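Local coordinates for protein predicted protease of the collagenase family (Methanopyrus kandleri, PDB 5D88) that probably acts as a peptidase of the U32 family and holds a zinc ion in a TIM-barrel domain that pairs with a second copy, at residues I44-T49 against E67-V72; S104-L109 against V126-T131; A143-D146 against K150-H153; I215-D218 against N222-Y225. All coordinates share one frame; numbering follows the deposited sequence. Where two conformers were deposited one is given.

Interaction 1. Residues I44-T49 against E67-V72; sequences IVVPVT and EDIVDV
The CD1 methyl of I44 settles onto CG2 of I69 at 3.7 Å, the closest meeting between strand 44-47 and helix 67-72. The strand and the helix run nearly antiparallel, at 166°, with axes 9.7 Å apart, as expected when the helix of a beta-alpha-beta unit returns along the outside of a TIM barrel. In I44, CG1 occupies the crowded position between the backbone N and the carbonyl carbon (chi1 57°), and the delta methyl carried beyond it reaches the helix. I69 answers with both of its methyl-bearing branches. Its CG2 serves I44 and also meets CG2 of V46 at 4.1 Å, while its CD1 lies alongside that same valine methyl, the two side chains sliding past each other in opposite directions. The second branch of V46 is used as well: CG1 meets CG2 of V70 at 4.1 Å, the two valines crossing at about a right angle. All four of these residues are buried, and V80 of strand 79-83 packs on I44 and V70, extending the apolar layer to the neighbouring strand. The other side of the helix is more open to solvent: D71 is exposed there, and E67 and D68 are partly so, E67 OE2 bonding to Y108 OH. Since no hydrogen bond joins the two segments, the branched methyls carry the contact by shape and van der Waals packing, and the polar backbone edges of the strand remain committed to its neighbours in the barrel.

Interaction 2. Residues S104-L109 against V126-T131; sequences STLDYL and VEVLAT
L106 and L129 mark the nearest approach of the two helical backbones, their CA atoms 7.6 Å apart. Between helices 98-113 and 123-132, neighbours on the outer layer of the barrel, the side chain of L106 is the main bridge. Its CG lies anti to the carbonyl carbon and CD1 continues that line (chi2 179°), which projects the forked end straight at the partner helix. Both prongs touch L129, and CD1 also reaches V128. CD1 lies 3.9 Å from CG1 of V128 and 4.0 Å from CG of L129, whereas CD2 meets CD2 of L129 at 3.8 Å. L129 starts from a CB that does not face the partner helix; a first torsion rotated to -88° helps turn its branched end into the contact, where it crosses L106 at a slant. M84 and Y133 also pack on L106, and V118 and V120 of strand 117-120 lie against L129, linking the helix pair to the barrel wall. On the far side of helix 123-132, T131 OG1 donates to E127 O at 2.9 Å. T131 N bonds to the same oxygen at 3.0 Å from the opposite face of its plane, so that one carbonyl is gripped twice. E127 itself packs on M228 of the second subunit. Across the helix interface no hydrogen bond forms, and its three touching residues are buried aliphatic ones. Cohesion here is therefore dispersive and hydrophobic, with little directional preference beyond the fit of one leucine fork against a valine and a leucine.

Interaction 3. Residues A143-D146 against K150-H153; sequences AAVD and KAWH
An extended chain beyond CG carries the amine of K150 back along the loop 143-146, and in D146 CG sits between the backbone N and the carbonyl carbon (chi1 56°), so that although CB points away from the helix the carboxylate comes back toward the lysine. CD of K150 passes 3.8 Å from OD1 of D146, yet the charged ends stay apart: OD1 of D146 and NZ of K150 are 4.3 Å from each other, too far for a salt bridge. Water fills the role of a direct bond. One molecule accepts from NZ of K150 and donates to A143 O. A second links NZ to A144 O, with a weak further bond to OD2 of D146, and a third joins NZ to OD1 of D146, which it reaches at 2.8 Å. Three waters and F195 O of the second subunit lie around NZ as bond partners, so the lysine links the loop, through water, to the other subunit. Beneath the polar cluster, V145 holds CG1 anti to the backbone N, placing that methyl 3.6 Å from A151 N and 3.9 Å from A151 CB, over the first turn of the helix. The loop thus folds back on helix 148-157, to which it leads from strand 136-139, and V145 and A151 both pack on I162 of strand 161-163.

Interaction 4. Residues I215-D218 against N222-Y225; sequences IEVD and NNPY
The carboxamide of N222 is turned edge-on to the 215-218 backbone: E216 O lies only 7° out of the amide plane and accepts from ND2 at 3.1 Å, while D218 N gives its hydrogen to OD1 at 2.8 Å, in the carbonyl plane. A further flat group, the ring of Y225, has CG of P224 over one face, offset toward the rim. An Asx turn headed by N223 follows a chain reversal closed by the bond from N222 N to D218 O (3.1 Å, four residues back). With CG of N222 held between its own N and carbonyl carbon (chi1 67°), one side chain can reach both the donor and the acceptor of the opposing backbone, and the pair of bonds fixes the rotation of the amide. The apolar share is small: CG1 of V217 touches CB of N223 at 3.7 Å. Both residues pack on F207 of helix 200-213, which carries the zinc ligand H209, its side chain about 8 Å from that of V217, and the zinc ion is about 13 Å from the valine side chain. N223 ND2 bonds to E203 of the same helix, and D218 forms a salt bridge with R221. In the second subunit, L94 O is another acceptor for N222 ND2, and D122 bonds to Y225 OH. In the Asx turn, Y225 N approaches OD1 of N223 at 2.9 Å from above the carbonyl plane, 47° out of it.

How the interactions relate
Following the chain from its N terminus, the four contacts come strictly in series; none nests within or crosses another. Interaction 1 closes the path from the second barrel strand to the helix behind it. Interaction 2 joins the next two outer helices, around strand 117-120, and touches interaction 1 directly: E67 OE2 and Y108 OH are hydrogen-bonded, and V48 packs on L109. Interaction 3 closes a short loop leading into helix 148-157, on the opposite side of the chain's centre from interaction 1. Interaction 4 closes another short loop, past helix 200-213, its centre about 28 Å from that of interaction 3; both meet the second subunit, as E127 of interaction 2 also does.

Interaction 1. Residues I44-T49 against E67-V72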
loop_
_atom_site.group_PDB
_atom_site.type_symbol
_atom_site.label_atom_id
_atom_site.label_comp_id
_atom_site.label_asym_id
_atom_site.label_seq_id
_atom_site.Cartn_x
_atom_site.Cartn_y
_atom_site.Cartn_z
ATOM N N ILE A 44 -16.795 2.987 -20.826
ATOM C CA ILE A 44 -16.685 1.864 -19.910
ATOM C C ILE A 44 -15.231 1.696 -19.492
ATOM O O ILE A 44 -14.296 2.101 -20.198
ATOM C CB ILE A 44 -17.237 0.557 -20.517
ATOM C CG1 ILE A 44 -16.513 0.235 -21.824
ATOM C CG2 ILE A 44 -18.751 0.680 -20.726
ATOM C CD1 ILE A 44 -16.376 -1.220 -22.106
ATOM N N VAL A 45 -15.062 1.105 -18.307
ATOM C CA VAL A 45 -13.767 0.769 -17.721
ATOM C C VAL A 45 -13.732 -0.743 -17.606
ATOM O O VAL A 45 -14.594 -1.330 -16.947
ATOM C CB VAL A 45 -13.586 1.433 -16.343
ATOM C CG1 VAL A 45 -12.285 1.008 -15.682
ATOM C CG2 VAL A 45 -13.647 2.925 -16.489
ATOM N N VAL A 46 -12.758 -1.376 -18.253
ATOM C CA VAL A 46 -12.703 -2.825 -18.351
ATOM C C VAL A 46 -11.404 -3.315 -17.715
ATOM O O VAL A 46 -10.312 -2.851 -18.080
ATOM C CB VAL A 46 -12.839 -3.307 -19.811
ATOM C CG1 VAL A 46 -11.768 -2.738 -20.687
ATOM C CG2 VAL A 46 -12.823 -4.811 -19.886
ATOM N N PRO A 47 -11.468 -4.224 -16.744
ATOM C CA PRO A 47 -10.243 -4.753 -16.126
ATOM C C PRO A 47 -9.444 -5.560 -17.127
ATOM O O PRO A 47 -9.984 -6.471 -17.764
ATOM C CB PRO A 47 -10.765 -5.660 -15.000
ATOM C CG PRO A 47 -12.158 -5.310 -14.834
ATOM C CD PRO A 47 -12.666 -4.824 -16.145
ATOM N N VAL A 48 -8.149 -5.265 -17.216
ATOM C CA VAL A 48 -7.260 -6.087 -18.033
ATOM C C VAL A 48 -6.526 -6.997 -17.058
ATOM O O VAL A 48 -5.367 -6.777 -16.690
ATOM C CB VAL A 48 -6.335 -5.256 -18.943
ATOM C CG1 VAL A 48 -7.167 -4.664 -20.091
ATOM C CG2 VAL A 48 -5.608 -4.157 -18.184
ATOM N N THR A 49 -7.240 -8.040 -16.653
ATOM C CA THR A 49 -6.911 -8.839 -15.484
ATOM C C THR A 49 -5.468 -9.302 -15.454
ATOM O O THR A 49 -4.783 -9.165 -14.431
ATOM C CB THR A 49 -7.861 -10.023 -15.467
ATOM O OG1 THR A 49 -9.198 -9.505 -15.591
ATOM C CG2 THR A 49 -7.706 -10.812 -14.193
ATOM N N GLU A 67 -11.359 -8.614 -25.033
ATOM C CA GLU A 67 -11.326 -8.195 -26.428
ATOM C C GLU A 67 -12.731 -8.122 -27.013
ATOM O O GLU A 67 -13.050 -7.193 -27.767
ATOM C CB GLU A 67 -10.410 -9.135 -27.208
ATOM C CG GLU A 67 -8.964 -8.966 -26.704
ATOM C CD GLU A 67 -7.947 -9.909 -27.327
ATOM O OE1 GLU A 67 -8.338 -10.818 -28.097
ATOM O OE2 GLU A 67 -6.739 -9.732 -27.029
ATOM N N ASP A 68 -13.596 -9.062 -26.631
ATOM C CA ASP A 68 -14.996 -9.019 -27.036
ATOM C C ASP A 68 -15.710 -7.792 -26.462
ATOM O O ASP A 68 -16.461 -7.109 -27.171
ATOM C CB ASP A 68 -15.671 -10.312 -26.585
ATOM C CG ASP A 68 -17.069 -10.458 -27.118
ATOM O OD1 ASP A 68 -17.309 -10.111 -28.298
ATOM O OD2 ASP A 68 -17.929 -10.930 -26.351
ATOM N N ILE A 69 -15.488 -7.498 -25.181
ATOM C CA ILE A 69 -16.110 -6.333 -24.548
ATOM C C ILE A 69 -15.725 -5.061 -25.283
ATOM O O ILE A 69 -16.562 -4.181 -25.526
ATOM C CB ILE A 69 -15.701 -6.251 -23.069
ATOM C CG1 ILE A 69 -16.382 -7.362 -22.261
ATOM C CG2 ILE A 69 -16.039 -4.859 -22.477
ATOM C CD1 ILE A 69 -15.684 -7.610 -20.922
ATOM N N VAL A 70 -14.436 -4.920 -25.597
ATOM C CA VAL A 70 -13.953 -3.673 -26.180
ATOM C C VAL A 70 -14.523 -3.485 -27.582
ATOM O O VAL A 70 -14.936 -2.379 -27.953
ATOM C CB VAL A 70 -12.412 -3.638 -26.170
ATOM C CG1 VAL A 70 -11.906 -2.423 -26.902
ATOM C CG2 VAL A 70 -11.898 -3.618 -24.725
ATOM N N ASP A 71 -14.570 -4.558 -28.376
ATOM C CA ASP A 71 -15.149 -4.466 -29.719
ATOM C C ASP A 71 -16.586 -3.976 -29.671
ATOM O O ASP A 71 -16.966 -3.036 -30.384
ATOM C CB ASP A 71 -15.108 -5.823 -30.412
ATOM C CG ASP A 71 -13.712 -6.251 -30.765
ATOM O OD1 ASP A 71 -12.804 -5.387 -30.746
ATOM O OD2 ASP A 71 -13.529 -7.450 -31.070
ATOM N N VAL A 72 -17.419 -4.641 -28.876
ATOM C CA VAL A 72 -18.839 -4.299 -28.848
ATOM C C VAL A 72 -19.038 -2.897 -28.282
ATOM O O VAL A 72 -19.890 -2.143 -28.754
ATOM C CB VAL A 72 -19.619 -5.360 -28.052
ATOM C CG1 VAL A 72 -21.080 -4.973 -27.904
ATOM C CG2 VAL A 72 -19.512 -6.701 -28.740
#

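Interaction 2. Residues S104-L109 against V126-T131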
loop_
_atom_site.group_PDB
_atom_site.type_symbol
_atom_site.label_atom_id
_atom_site.label_comp_id
_atom_site.label_asym_id
_atom_site.label_seq_id
_atom_site.Cartn_x
_atom_site.Cartn_y
_atom_site.Cartn_z
ATOM N N SER A 104 5.728 -3.595 -23.679
ATOM C CA SER A 104 4.933 -4.564 -24.428
ATOM C C SER A 104 3.474 -4.532 -23.995
ATOM O O SER A 104 2.563 -4.608 -24.831
ATOM C CB SER A 104 5.487 -5.967 -24.244
ATOM O OG SER A 104 4.837 -6.815 -25.142
ATOM N N THR A 105 3.239 -4.457 -22.688
ATOM C CA THR A 105 1.877 -4.378 -22.156
ATOM C C THR A 105 1.174 -3.105 -22.621
ATOM O O THR A 105 0.027 -3.145 -23.080
ATOM C CB THR A 105 1.923 -4.459 -20.629
ATOM O OG1 THR A 105 2.404 -5.747 -20.242
ATOM C CG2 THR A 105 0.531 -4.260 -19.992
ATOM N N LEU A 106 1.851 -1.959 -22.524
ATOM C CA LEU A 106 1.206 -0.725 -22.944
ATOM C C LEU A 106 0.968 -0.710 -24.448
ATOM O O LEU A 106 -0.049 -0.181 -24.896
ATOM C CB LEU A 106 2.031 0.477 -22.501
ATOM C CG LEU A 106 2.242 0.518 -20.987
ATOM C CD1 LEU A 106 3.077 1.705 -20.602
ATOM C CD2 LEU A 106 0.927 0.538 -20.251
ATOM N N ASP A 107 1.870 -1.303 -25.243
ATOM C CA ASP A 107 1.607 -1.433 -26.674
ATOM C C ASP A 107 0.348 -2.239 -26.924
ATOM O O ASP A 107 -0.429 -1.936 -27.838
ATOM C CB ASP A 107 2.764 -2.120 -27.386
ATOM C CG ASP A 107 3.974 -1.251 -27.531
ATOM O OD1 ASP A 107 3.931 -0.031 -27.242
ATOM O OD2 ASP A 107 4.990 -1.830 -27.971
ATOM N N TYR A 108 0.159 -3.300 -26.156
ATOM C CA TYR A 108 -1.052 -4.089 -26.290
ATOM C C TYR A 108 -2.282 -3.220 -26.049
ATOM O O TYR A 108 -3.217 -3.211 -26.850
ATOM C CB TYR A 108 -0.997 -5.261 -25.321
ATOM C CG TYR A 108 -2.308 -5.966 -25.180
ATOM C CD1 TYR A 108 -2.816 -6.732 -26.219
ATOM C CD2 TYR A 108 -3.047 -5.853 -24.017
ATOM C CE1 TYR A 108 -4.027 -7.376 -26.100
ATOM C CE2 TYR A 108 -4.262 -6.502 -23.877
ATOM C CZ TYR A 108 -4.748 -7.256 -24.926
ATOM O OH TYR A 108 -5.953 -7.892 -24.809
ATOM N N LEU A 109 -2.268 -2.433 -24.978
ATOM C CA LEU A 109 -3.402 -1.560 -24.687
ATOM C C LEU A 109 -3.593 -0.518 -25.778
ATOM O O LEU A 109 -4.718 -0.286 -26.240
ATOM C CB LEU A 109 -3.190 -0.880 -23.340
ATOM C CG LEU A 109 -3.067 -1.819 -22.145
ATOM C CD1 LEU A 109 -2.851 -0.983 -20.902
ATOM C CD2 LEU A 109 -4.314 -2.672 -21.994
ATOM N N VAL A 126 2.282 5.748 -14.481
ATOM C CA VAL A 126 1.799 7.077 -14.853
ATOM C C VAL A 126 2.844 7.776 -15.700
ATOM O O VAL A 126 2.552 8.345 -16.758
ATOM C CB VAL A 126 1.466 7.905 -13.593
ATOM C CG1 VAL A 126 1.136 9.352 -13.959
ATOM C CG2 VAL A 126 0.295 7.287 -12.817
ATOM N N GLU A 127 4.084 7.754 -15.227
ATOM C CA GLU A 127 5.155 8.476 -15.898
ATOM C C GLU A 127 5.430 7.901 -17.288
ATOM O O GLU A 127 5.577 8.647 -18.268
ATOM C CB GLU A 127 6.402 8.435 -15.011
ATOM C CG GLU A 127 7.476 9.417 -15.353
ATOM C CD GLU A 127 8.557 9.422 -14.284
ATOM O OE1 GLU A 127 8.968 8.323 -13.836
ATOM O OE2 GLU A 127 8.968 10.517 -13.872
ATOM N N VAL A 128 5.526 6.579 -17.393
ATOM C CA VAL A 128 5.820 5.969 -18.689
ATOM C C VAL A 128 4.673 6.209 -19.665
ATOM O O VAL A 128 4.903 6.542 -20.837
ATOM C CB VAL A 128 6.113 4.464 -18.527
ATOM C CG1 VAL A 128 6.302 3.808 -19.885
ATOM C CG2 VAL A 128 7.367 4.225 -17.676
ATOM N N LEU A 129 3.425 6.027 -19.207
ATOM C CA LEU A 129 2.266 6.252 -20.071
ATOM C C LEU A 129 2.225 7.677 -20.585
ATOM O O LEU A 129 2.011 7.910 -21.781
ATOM C CB LEU A 129 0.960 5.945 -19.328
ATOM C CG LEU A 129 0.515 4.511 -19.407
ATOM C CD1 LEU A 129 -0.522 4.269 -18.311
ATOM C CD2 LEU A 129 -0.051 4.198 -20.815
ATOM N N ALA A 130 2.420 8.650 -19.691
ATOM C CA ALA A 130 2.324 10.054 -20.091
ATOM C C ALA A 130 3.448 10.449 -21.044
ATOM O O ALA A 130 3.246 11.264 -21.948
ATOM C CB ALA A 130 2.351 10.947 -18.858
ATOM N N THR A 131 4.641 9.906 -20.829
ATOM C CA THR A 131 5.795 10.267 -21.639
ATOM C C THR A 131 5.762 9.615 -23.017
ATOM O O THR A 131 6.069 10.269 -24.018
ATOM C CB THR A 131 7.072 9.898 -20.896
ATOM O OG1 THR A 131 7.131 10.675 -19.699
ATOM C CG2 THR A 131 8.291 10.218 -21.720
#

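Interaction 3. Residues A143-D146 against K150-H153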
loop_
_atom_site.group_PDB
_atom_site.type_symbol
_atom_site.label_atom_id
_atom_site.label_comp_id
_atom_site.label_asym_id
_atom_site.label_seq_id
_atom_site.Cartn_x
_atom_site.Cartn_y
_atom_site.Cartn_z
ATOM N N ALA A 143 -4.845 4.270 -5.748
ATOM C CA ALA A 143 -3.654 4.998 -5.346
ATOM C C ALA A 143 -3.874 5.855 -4.097
ATOM O O ALA A 143 -2.906 6.430 -3.576
ATOM C CB ALA A 143 -3.174 5.879 -6.494
ATOM N N ALA A 144 -5.119 5.987 -3.644
ATOM C CA ALA A 144 -5.452 6.653 -2.376
ATOM C C ALA A 144 -5.034 8.128 -2.350
ATOM O O ALA A 144 -4.537 8.625 -1.341
ATOM C CB ALA A 144 -4.842 5.910 -1.192
ATOM N N VAL A 145 -5.278 8.845 -3.443
ATOM C CA VAL A 145 -4.978 10.273 -3.498
ATOM C C VAL A 145 -6.022 11.017 -2.667
ATOM O O VAL A 145 -7.189 11.114 -3.051
ATOM C CB VAL A 145 -4.948 10.795 -4.935
ATOM C CG1 VAL A 145 -4.731 12.300 -4.932
ATOM C CG2 VAL A 145 -3.833 10.116 -5.730
ATOM N N ASP A 146 -5.604 11.565 -1.538
ATOM C CA ASP A 146 -6.560 12.198 -0.641
ATOM C C ASP A 146 -6.111 13.571 -0.185
ATOM O O ASP A 146 -6.748 14.153 0.711
ATOM C CB ASP A 146 -6.834 11.298 0.566
ATOM C CG ASP A 146 -5.577 10.920 1.334
ATOM O OD1 ASP A 146 -4.463 11.313 0.925
ATOM O OD2 ASP A 146 -5.712 10.198 2.353
ATOM N N LYS A 150 -0.514 14.939 -2.682
ATOM C CA LYS A 150 -0.491 13.710 -3.466
ATOM C C LYS A 150 -1.001 13.954 -4.874
ATOM O O LYS A 150 -0.440 13.436 -5.847
ATOM C CB LYS A 150 -1.317 12.626 -2.780
ATOM C CG LYS A 150 -0.595 11.979 -1.633
ATOM C CD LYS A 150 -1.314 10.728 -1.112
ATOM C CE LYS A 150 -0.333 9.896 -0.261
ATOM N NZ LYS A 150 -0.948 8.824 0.552
ATOM N N ALA A 151 -2.071 14.733 -5.003
ATOM C CA ALA A 151 -2.587 15.043 -6.329
ATOM C C ALA A 151 -1.541 15.765 -7.159
ATOM O O ALA A 151 -1.359 15.466 -8.344
ATOM C CB ALA A 151 -3.846 15.893 -6.207
ATOM N N TRP A 152 -0.845 16.721 -6.553
ATOM C CA TRP A 152 0.122 17.520 -7.303
ATOM C C TRP A 152 1.264 16.653 -7.833
ATOM O O TRP A 152 1.719 16.834 -8.970
ATOM C CB TRP A 152 0.647 18.652 -6.416
ATOM C CG TRP A 152 1.563 19.589 -7.145
ATOM C CD1 TRP A 152 1.204 20.683 -7.887
ATOM C CD2 TRP A 152 2.985 19.502 -7.228
ATOM N NE1 TRP A 152 2.318 21.281 -8.409
ATOM C CE2 TRP A 152 3.422 20.572 -8.023
ATOM C CE3 TRP A 152 3.932 18.629 -6.700
ATOM C CZ2 TRP A 152 4.767 20.793 -8.301
ATOM C CZ3 TRP A 152 5.268 18.849 -6.985
ATOM C CH2 TRP A 152 5.670 19.923 -7.772
ATOM N N HIS A 153 1.736 15.696 -7.036
ATOM C CA HIS A 153 2.795 14.828 -7.521
ATOM C C HIS A 153 2.316 13.932 -8.651
ATOM O O HIS A 153 3.062 13.716 -9.621
ATOM C CB HIS A 153 3.372 14.032 -6.357
ATOM C CG HIS A 153 4.258 14.866 -5.473
ATOM N ND1 HIS A 153 5.583 15.117 -5.773
ATOM C CD2 HIS A 153 4.003 15.543 -4.325
ATOM C CE1 HIS A 153 6.111 15.887 -4.839
ATOM N NE2 HIS A 153 5.172 16.166 -3.951
HETATM O O HOH W 1 -0.934 7.128 -1.639
HETATM O O HOH W 2 -3.527 8.193 1.297
HETATM O O HOH W 3 -2.012 11.095 2.171
#

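Interaction 4. Residues I215-D218 against N222-Y225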
loop_
_atom_site.group_PDB
_atom_site.type_symbol
_atom_site.label_atom_id
_atom_site.label_comp_id
_atom_site.label_asym_id
_atom_site.label_seq_id
_atom_site.Cartn_x
_atom_site.Cartn_y
_atom_site.Cartn_z
ATOM N N ILE A 215 -3.423 -16.545 -10.285
ATOM C CA ILE A 215 -3.600 -17.357 -9.092
ATOM C C ILE A 215 -4.959 -17.024 -8.506
ATOM O O ILE A 215 -5.203 -15.883 -8.116
ATOM C CB ILE A 215 -2.483 -17.092 -8.076
ATOM C CG1 ILE A 215 -1.110 -17.354 -8.727
ATOM C CG2 ILE A 215 -2.689 -17.943 -6.847
ATOM C CD1 ILE A 215 -0.877 -18.697 -9.109
ATOM N N GLU A 216 -5.838 -18.015 -8.419
ATOM C CA GLU A 216 -7.206 -17.742 -7.991
ATOM C C GLU A 216 -7.265 -17.278 -6.540
ATOM O O GLU A 216 -6.490 -17.727 -5.694
ATOM C CB GLU A 216 -8.063 -18.987 -8.153
ATOM C CG GLU A 216 -8.101 -19.432 -9.602
ATOM C CD GLU A 216 -9.153 -20.451 -9.886
ATOM O OE1 GLU A 216 -9.313 -21.401 -9.073
ATOM O OE2 GLU A 216 -9.817 -20.309 -10.939
ATOM N N VAL A 217 -8.231 -16.392 -6.262
ATOM C CA VAL A 217 -8.590 -15.978 -4.911
ATOM C C VAL A 217 -10.043 -16.332 -4.709
ATOM O O VAL A 217 -10.917 -15.787 -5.393
ATOM C CB VAL A 217 -8.434 -14.467 -4.666
ATOM C CG1 VAL A 217 -8.673 -14.143 -3.164
ATOM C CG2 VAL A 217 -7.137 -13.975 -5.133
ATOM N N ASP A 218 -10.303 -17.180 -3.733
ATOM C CA ASP A 218 -11.641 -17.627 -3.408
ATOM C C ASP A 218 -12.017 -17.011 -2.071
ATOM O O ASP A 218 -11.318 -17.260 -1.077
ATOM C CB ASP A 218 -11.658 -19.147 -3.342
ATOM C CG ASP A 218 -13.021 -19.725 -3.039
ATOM O OD1 ASP A 218 -13.824 -19.100 -2.312
ATOM O OD2 ASP A 218 -13.266 -20.850 -3.528
ATOM N N ASN A 222 -9.140 -18.874 0.496
ATOM C CA ASN A 222 -7.735 -18.484 0.618
ATOM C C ASN A 222 -7.482 -16.976 0.602
ATOM O O ASN A 222 -6.345 -16.549 0.321
ATOM C CB ASN A 222 -6.898 -19.142 -0.497
ATOM C CG ASN A 222 -7.249 -18.627 -1.867
ATOM O OD1 ASN A 222 -8.275 -17.985 -2.059
ATOM N ND2 ASN A 222 -6.389 -18.896 -2.829
ATOM N N ASN A 223 -8.483 -16.151 0.905
ATOM C CA ASN A 223 -8.250 -14.723 1.110
ATOM C C ASN A 223 -8.237 -14.446 2.606
ATOM O O ASN A 223 -9.299 -14.471 3.234
ATOM C CB ASN A 223 -9.322 -13.880 0.431
ATOM C CG ASN A 223 -9.123 -12.373 0.680
ATOM O OD1 ASN A 223 -8.205 -11.963 1.381
ATOM N ND2 ASN A 223 -9.970 -11.558 0.080
ATOM N N PRO A 224 -7.084 -14.191 3.220
ATOM C CA PRO A 224 -7.054 -14.041 4.682
ATOM C C PRO A 224 -7.688 -12.756 5.174
ATOM O O PRO A 224 -7.989 -12.648 6.373
ATOM C CB PRO A 224 -5.559 -14.088 5.004
ATOM C CG PRO A 224 -4.892 -13.598 3.755
ATOM C CD PRO A 224 -5.751 -14.049 2.613
ATOM N N TYR A 225 -7.875 -11.784 4.295
ATOM C CA TYR A 225 -8.442 -10.492 4.645
ATOM C C TYR A 225 -9.960 -10.511 4.600
ATOM O O TYR A 225 -10.595 -9.667 5.236
ATOM C CB TYR A 225 -7.871 -9.413 3.692
ATOM C CG TYR A 225 -6.361 -9.423 3.665
ATOM C CD1 TYR A 225 -5.619 -9.142 4.804
ATOM C CD2 TYR A 225 -5.668 -9.761 2.517
ATOM C CE1 TYR A 225 -4.227 -9.210 4.797
ATOM C CE2 TYR A 225 -4.275 -9.820 2.519
ATOM C CZ TYR A 225 -3.575 -9.550 3.664
ATOM O OH TYR A 225 -2.199 -9.610 3.658
#